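Local coordinates for protein condensin complex subunit 3 (Schizosaccharomyces pombe, PDB 5OQR) that acts as a regulatory HEAT-repeat subunit of the condensin complex, which is required for converting interphase chromatin into condensed, mitotic-like chromosomes, at residues Thr389-Leu392 / Ser393-Leu397; Gly673-Ala676 / Gln677-Asp681. All coordinates share one frame; numbering follows the deposited sequence.

Contact 1. Residues Thr389-Leu392 / Ser393-Leu397; sequences TNSL and STMAL
Ser393 folds its hydroxyl back onto the preceding turn of its own helix. Its OG gives a hydrogen bond to Thr389 O over 2.8 Å, approaching almost in line with the carbonyl at a C=O...donor angle of 169°. With chi1 at -64°, OG lies beside the backbone N and opposite the carbonyl carbon, which puts it within bonding distance of Thr389 O. The backbone N of Ser393 bonds the same oxygen weakly at 3.4 Å, so the hydroxyl supplements a poor helical bond. One residue on, Asn390 O accepts from Thr394 N at 3.0 Å and from Thr394 OG1 at 3.2 Å. The hydroxyl comes from above the carbonyl plane.

Ser391 meets Met395 on another side of the turn. Ser391 O takes the N-H of Met395 at 3.1 Å. The extended thioether chain runs back past Ser391, and Met395 CE ends 3.6 Å from Ser391 OG. That hydroxyl is itself bonded to Ser387 O. Replacing Met395 by an alanine removes the thioether, which would probably leave Ser391 CB and OG uncovered on that side and open a gap beside Tyr347.

The contact lies in the weakly bonded last turn of helix 378-394 and the loop after it, in HEAT repeat 6. Leu392 and Leu397 both reach helix 399-412 at His405. Ser393 touches Ile426 and Glu429 of helix 416-434, while Ser391 and Met395 touch Tyr347 of helix 336-348.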
loop_
_atom_site.group_PDB
_atom_site.type_symbol
_atom_site.label_atom_id
_atom_site.label_comp_id
_atom_site.label_asym_id
_atom_site.label_seq_id
_atom_site.Cartn_x
_atom_site.Cartn_y
_atom_site.Cartn_z
ATOM N N THR A 389 26.704 26.966 -17.429
ATOM C CA THR A 389 26.681 28.420 -17.329
ATOM C C THR A 389 26.118 29.049 -18.596
ATOM O O THR A 389 25.434 30.076 -18.538
ATOM C CB THR A 389 28.088 28.947 -17.059
ATOM O OG1 THR A 389 28.647 28.270 -15.928
ATOM C CG2 THR A 389 28.057 30.443 -16.785
ATOM N N ASN A 390 26.397 28.448 -19.751
ATOM C CA ASN A 390 25.900 28.991 -21.009
ATOM C C ASN A 390 24.424 28.673 -21.205
ATOM O O ASN A 390 23.636 29.552 -21.566
ATOM C CB ASN A 390 26.722 28.442 -22.176
ATOM C CG ASN A 390 26.154 28.838 -23.525
ATOM O OD1 ASN A 390 26.362 29.956 -23.995
ATOM N ND2 ASN A 390 25.429 27.921 -24.155
ATOM N N SER A 391 24.032 27.420 -20.968
ATOM C CA SER A 391 22.652 27.015 -21.212
ATOM C C SER A 391 21.677 27.825 -20.369
ATOM O O SER A 391 20.573 28.147 -20.822
ATOM C CB SER A 391 22.490 25.524 -20.926
ATOM O OG SER A 391 23.415 24.762 -21.677
ATOM N N LEU A 392 22.060 28.157 -19.136
ATOM C CA LEU A 392 21.172 28.930 -18.276
ATOM C C LEU A 392 21.131 30.394 -18.687
ATOM O O LEU A 392 20.119 31.068 -18.474
ATOM C CB LEU A 392 21.614 28.806 -16.819
ATOM C CG LEU A 392 21.419 27.433 -16.174
ATOM C CD1 LEU A 392 22.329 27.280 -14.968
ATOM C CD2 LEU A 392 19.966 27.237 -15.776
ATOM N N SER A 393 22.212 30.898 -19.281
ATOM C CA SER A 393 22.289 32.312 -19.622
ATOM C C SER A 393 21.594 32.635 -20.939
ATOM O O SER A 393 21.046 33.732 -21.086
ATOM C CB SER A 393 23.751 32.751 -19.692
ATOM O OG SER A 393 24.376 32.643 -18.427
ATOM N N THR A 394 21.598 31.711 -21.896
ATOM C CA THR A 394 21.116 31.990 -23.245
ATOM C C THR A 394 19.856 31.225 -23.617
ATOM O O THR A 394 18.956 31.799 -24.236
ATOM C CB THR A 394 22.208 31.667 -24.271
ATOM O OG1 THR A 394 22.354 30.248 -24.389
ATOM C CG2 THR A 394 23.542 32.277 -23.854
ATOM N N MET A 395 19.759 29.949 -23.260
ATOM C CA MET A 395 18.637 29.135 -23.689
ATOM C C MET A 395 17.416 29.389 -22.808
ATOM O O MET A 395 17.470 30.118 -21.813
ATOM C CB MET A 395 19.013 27.656 -23.653
ATOM C CG MET A 395 20.256 27.315 -24.440
ATOM S SD MET A 395 20.602 25.551 -24.427
ATOM C CE MET A 395 22.299 25.560 -24.986
ATOM N N ALA A 396 16.307 28.766 -23.185
ATOM C CA ALA A 396 15.050 28.854 -22.451
ATOM C C ALA A 396 14.592 27.439 -22.112
ATOM O O ALA A 396 13.649 26.912 -22.709
ATOM C CB ALA A 396 13.999 29.609 -23.263
ATOM N N LEU A 397 15.273 26.824 -21.150
ATOM C CA LEU A 397 14.933 25.477 -20.735
ATOM C C LEU A 397 13.579 25.485 -20.028
ATOM O O LEU A 397 13.175 26.501 -19.460
ATOM C CB LEU A 397 15.999 24.919 -19.794
ATOM C CG LEU A 397 17.441 24.701 -20.280
ATOM C CD1 LEU A 397 17.826 25.551 -21.478
ATOM C CD2 LEU A 397 18.407 24.957 -19.133
#

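Contact 2. Residues Gly673-Ala676 / Gln677-Asp681; sequences GHIA and QQMLD
Ala676 O receives the N-H of Leu680 at 2.9 Å, with an N-H...acceptor angle of 146°. CB and CG of Leu680 lie beside the same oxygen. The same i to i+4 pattern runs through the whole contact. Gln677 N bonds Gly673 O, Gln678 N bonds His674 O, and Met679 N bonds Ile675 O at 3.0 Å. The last is the straightest, at 168°. These are the regular bonds of an alpha-helix.

The apolar side chains meet on one flank. Ile675 and Met679 lie side by side and point the same way, and Ile675 CG2 touches Met679 CE at 3.5 Å. Ile675 puts this methyl branch anti to its own nitrogen, while CG1 takes the position opposite the carbonyl carbon, chi1 -62°. The thioether of Met679 is extended beyond CG, which carries its methyl back to the isoleucine. Phe649, Leu653 and Leu656 of helix 639-661 pack on Met679 from outside. Ala676 turns its small CB to Phe729 and Leu733 of helix 725-736.

Gln677 lies on a more polar flank. Its chain bends at chi2, and the amide turns along the helix toward the carboxylate of Asp681. The ND1 of His674 is bonded to Leu670 O.

Here the N-H groups of Gln677 to Leu680 are satisfied by carbonyls one turn back; Leu680 O also bonds His707. This part of the helix is amphipathic: Ile675, Ala676, Met679 and Leu680 are buried against neighbouring helices, whereas Gln677, Gln678 and Asp681 are partly exposed and His674 is exposed.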
loop_
_atom_site.group_PDB
_atom_site.type_symbol
_atom_site.label_atom_id
_atom_site.label_comp_id
_atom_site.label_asym_id
_atom_site.label_seq_id
_atom_site.Cartn_x
_atom_site.Cartn_y
_atom_site.Cartn_z
ATOM N N GLY A 673 -16.153 0.442 17.044
ATOM C CA GLY A 673 -15.366 -0.622 17.642
ATOM C C GLY A 673 -13.997 -0.759 17.006
ATOM O O GLY A 673 -12.996 -0.949 17.697
ATOM N N HIS A 674 -13.935 -0.664 15.677
ATOM C CA HIS A 674 -12.647 -0.727 14.996
ATOM C C HIS A 674 -11.792 0.487 15.332
ATOM O O HIS A 674 -10.580 0.361 15.539
ATOM C CB HIS A 674 -12.857 -0.842 13.488
ATOM C CG HIS A 674 -13.284 -2.206 13.042
ATOM N ND1 HIS A 674 -14.580 -2.657 13.162
ATOM C CD2 HIS A 674 -12.581 -3.222 12.486
ATOM C CE1 HIS A 674 -14.660 -3.890 12.694
ATOM N NE2 HIS A 674 -13.461 -4.256 12.278
ATOM N N ILE A 675 -12.405 1.671 15.394
ATOM C CA ILE A 675 -11.668 2.868 15.789
ATOM C C ILE A 675 -11.058 2.679 17.171
ATOM O O ILE A 675 -9.857 2.889 17.375
ATOM C CB ILE A 675 -12.586 4.105 15.745
ATOM C CG1 ILE A 675 -13.096 4.343 14.322
ATOM C CG2 ILE A 675 -11.841 5.329 16.254
ATOM C CD1 ILE A 675 -14.075 5.499 14.194
ATOM N N ALA A 676 -11.881 2.279 18.144
ATOM C CA ALA A 676 -11.399 2.128 19.512
ATOM C C ALA A 676 -10.256 1.127 19.589
ATOM O O ALA A 676 -9.266 1.356 20.292
ATOM C CB ALA A 676 -12.545 1.698 20.425
ATOM N N GLN A 677 -10.371 0.007 18.876
ATOM C CA GLN A 677 -9.298 -0.978 18.890
ATOM C C GLN A 677 -8.023 -0.417 18.275
ATOM O O GLN A 677 -6.920 -0.763 18.710
ATOM C CB GLN A 677 -9.741 -2.243 18.155
ATOM C CG GLN A 677 -8.749 -3.389 18.240
ATOM C CD GLN A 677 -8.393 -3.743 19.670
ATOM O OE1 GLN A 677 -9.235 -4.214 20.434
ATOM N NE2 GLN A 677 -7.141 -3.507 20.043
ATOM N N GLN A 678 -8.150 0.447 17.265
ATOM C CA GLN A 678 -6.979 1.119 16.713
ATOM C C GLN A 678 -6.298 1.976 17.771
ATOM O O GLN A 678 -5.096 1.836 18.021
ATOM C CB GLN A 678 -7.383 1.972 15.511
ATOM C CG GLN A 678 -7.254 1.271 14.172
ATOM C CD GLN A 678 -5.865 1.406 13.579
ATOM O OE1 GLN A 678 -4.891 0.886 14.123
ATOM N NE2 GLN A 678 -5.767 2.115 12.459
ATOM N N MET A 679 -7.057 2.871 18.405
ATOM C CA MET A 679 -6.491 3.702 19.461
ATOM C C MET A 679 -5.890 2.857 20.575
ATOM O O MET A 679 -4.898 3.260 21.192
ATOM C CB MET A 679 -7.561 4.625 20.036
ATOM C CG MET A 679 -8.285 5.498 19.030
ATOM S SD MET A 679 -9.108 6.860 19.879
ATOM C CE MET A 679 -10.324 7.362 18.676
ATOM N N LEU A 680 -6.477 1.692 20.858
ATOM C CA LEU A 680 -5.939 0.830 21.906
ATOM C C LEU A 680 -4.612 0.214 21.489
ATOM O O LEU A 680 -3.704 0.069 22.315
ATOM C CB LEU A 680 -6.950 -0.262 22.256
ATOM C CG LEU A 680 -8.130 0.167 23.127
ATOM C CD1 LEU A 680 -9.166 -0.936 23.189
ATOM C CD2 LEU A 680 -7.661 0.533 24.527
ATOM N N ASP A 681 -4.481 -0.164 20.218
ATOM C CA ASP A 681 -3.205 -0.677 19.734
ATOM C C ASP A 681 -2.125 0.393 19.809
ATOM O O ASP A 681 -0.985 0.110 20.198
ATOM C CB ASP A 681 -3.358 -1.189 18.305
ATOM C CG ASP A 681 -4.301 -2.370 18.211
ATOM O OD1 ASP A 681 -4.280 -3.073 17.180
ATOM O OD2 ASP A 681 -5.057 -2.598 19.177
#

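Overall arrangement
Contact 1 comes first along the chain, at the end of helix 378-394. Contact 2 lies within helix 669-682, about 280 residues later. Their centres are 57 Å apart, and their nearest atoms about 44 Å. They lie on opposite sides of the chain's centre and share no helix. Contact 1 belongs to HEAT repeat 6, whereas contact 2 falls in the C-terminal family region of the nuclear condensing complex subunits. One is a helix giving way to a loop, the other an unbroken helix. Both lie in a largely helical chain without strands; only contact 1 falls in an annotated repeat. Each contact packs against its own set of nearby helices, and the two do not touch.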